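Local coordinates for cytoplasmic protein (Cryptococcus neoformans var. grubii serotype A, PDB 7LPO) that probably hydrolyses steryl beta-glucosides, releasing the sterol and glucose, at residues T365-W368 / A369-G372. Residues are numbered along the deposited sequence; the frame is centred on the assembly and turned at random.
Sequences TCIW and AHHG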
loop_
_atom_site.group_PDB
_atom_site.type_symbol
_atom_site.label_atom_id
_atom_site.label_comp_id
_atom_site.label_asym_id
_atom_site.label_seq_id
_atom_site.Cartn_x
_atom_site.Cartn_y
_atom_site.Cartn_z
ATOM N N THR A 365 -28.642 19.415 1.953
ATOM C CA THR A 365 -28.348 19.930 3.280
ATOM C C THR A 365 -27.468 18.897 3.973
ATOM O O THR A 365 -27.331 17.764 3.508
ATOM C CB THR A 365 -29.642 20.228 4.045
ATOM O OG1 THR A 365 -29.341 20.873 5.285
ATOM C CG2 THR A 365 -30.423 18.966 4.311
ATOM N N CYS A 366 -26.844 19.302 5.078
ATOM C CA CYS A 366 -25.888 18.434 5.752
ATOM C C CYS A 366 -26.576 17.196 6.304
ATOM O O CYS A 366 -27.551 17.295 7.060
ATOM C CB CYS A 366 -25.189 19.182 6.887
ATOM S SG CYS A 366 -23.981 18.188 7.782
ATOM N N ILE A 367 -26.048 16.022 5.941
ATOM C CA ILE A 367 -26.631 14.771 6.403
ATOM C C ILE A 367 -26.379 14.552 7.890
ATOM O O ILE A 367 -27.159 13.852 8.550
ATOM C CB ILE A 367 -26.095 13.604 5.548
ATOM C CG1 ILE A 367 -26.957 12.353 5.736
ATOM C CG2 ILE A 367 -24.635 13.299 5.870
ATOM C CD1 ILE A 367 -28.423 12.548 5.308
ATOM N N TRP A 368 -25.333 15.167 8.453
ATOM C CA TRP A 368 -25.053 14.998 9.878
ATOM C C TRP A 368 -25.941 15.892 10.725
ATOM O O TRP A 368 -26.422 15.471 11.783
ATOM C CB TRP A 368 -23.575 15.263 10.143
ATOM C CG TRP A 368 -22.737 14.355 9.310
ATOM C CD1 TRP A 368 -21.810 14.713 8.378
ATOM C CD2 TRP A 368 -22.779 12.921 9.305
ATOM N NE1 TRP A 368 -21.273 13.591 7.790
ATOM C CE2 TRP A 368 -21.844 12.480 8.353
ATOM C CE3 TRP A 368 -23.516 11.972 10.017
ATOM C CZ2 TRP A 368 -21.616 11.132 8.106
ATOM C CZ3 TRP A 368 -23.296 10.641 9.768
ATOM C CH2 TRP A 368 -22.355 10.229 8.822
ATOM N N ALA A 369 -26.200 17.114 10.254
ATOM C CA ALA A 369 -27.245 17.928 10.861
ATOM C C ALA A 369 -28.585 17.211 10.800
ATOM O O ALA A 369 -29.372 17.255 11.753
ATOM C CB ALA A 369 -27.336 19.282 10.153
ATOM N N HIS A 370 -28.857 16.538 9.683
ATOM C CA HIS A 370 -30.120 15.839 9.511
ATOM C C HIS A 370 -30.269 14.684 10.484
ATOM O O HIS A 370 -31.392 14.248 10.737
ATOM C CB HIS A 370 -30.236 15.332 8.077
ATOM C CG HIS A 370 -31.592 14.808 7.738
ATOM N ND1 HIS A 370 -32.735 15.557 7.898
ATOM C CD2 HIS A 370 -31.988 13.610 7.251
ATOM C CE1 HIS A 370 -33.779 14.845 7.517
ATOM N NE2 HIS A 370 -33.353 13.657 7.130
ATOM N N HIS A 371 -29.166 14.173 11.023
ATOM C CA HIS A 371 -29.198 13.163 12.067
ATOM C C HIS A 371 -29.022 13.768 13.454
ATOM O O HIS A 371 -28.838 13.026 14.422
ATOM C CB HIS A 371 -28.126 12.102 11.796
ATOM C CG HIS A 371 -28.508 11.143 10.715
ATOM N ND1 HIS A 371 -28.284 11.401 9.379
ATOM C CD2 HIS A 371 -29.159 9.956 10.765
ATOM C CE1 HIS A 371 -28.758 10.401 8.655
ATOM N NE2 HIS A 371 -29.287 9.508 9.473
ATOM N N GLY A 372 -29.083 15.094 13.573
ATOM C CA GLY A 372 -29.054 15.741 14.868
ATOM C C GLY A 372 -27.679 15.992 15.445
ATOM O O GLY A 372 -27.580 16.308 16.636
#
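I367, in the short helix 367-370, and H371, just past it, have their side chains alongside each other and pointing the same way. The imidazole of H371 turns back on the helix: ND1 donates to the carbonyl O of I367 at 2.8 Å, an almost straight bond (171° at the hydrogen) with that oxygen lying nearly in the ring plane. The backbone N-H of H371 is split, weakly, between I367 O and W368 O, the latter 3.1 Å from the nitrogen. H371 NE2 is held in turn by the backbone N of K224, which leaves the ring little freedom to rotate. I367 has CG1 anti to its backbone N (chi1 -164°), which carries that branch up to the imidazole, CG1 to H371 CE1 measuring 3.9 Å.

Both ends of the helix are capped, and A369 serves both. C366 is the N-cap, its SG accepting from A369 N at 3.5 Å along a nearly straight line, while CB of C366 rests against CB of A369 at 3.9 Å. At the other end A369 O takes G372 N at 2.8 Å, and the backbone N of the residue after G372 returns to W368 O: the bond pair of a Schellman motif, with G372, at positive phi, as its C' residue.

W368 has CG beside its backbone N, which lays the indole over I367 CG2 and lets NE1 reach T210 on helix 206-221, while F387 meets the ring edge-to-face.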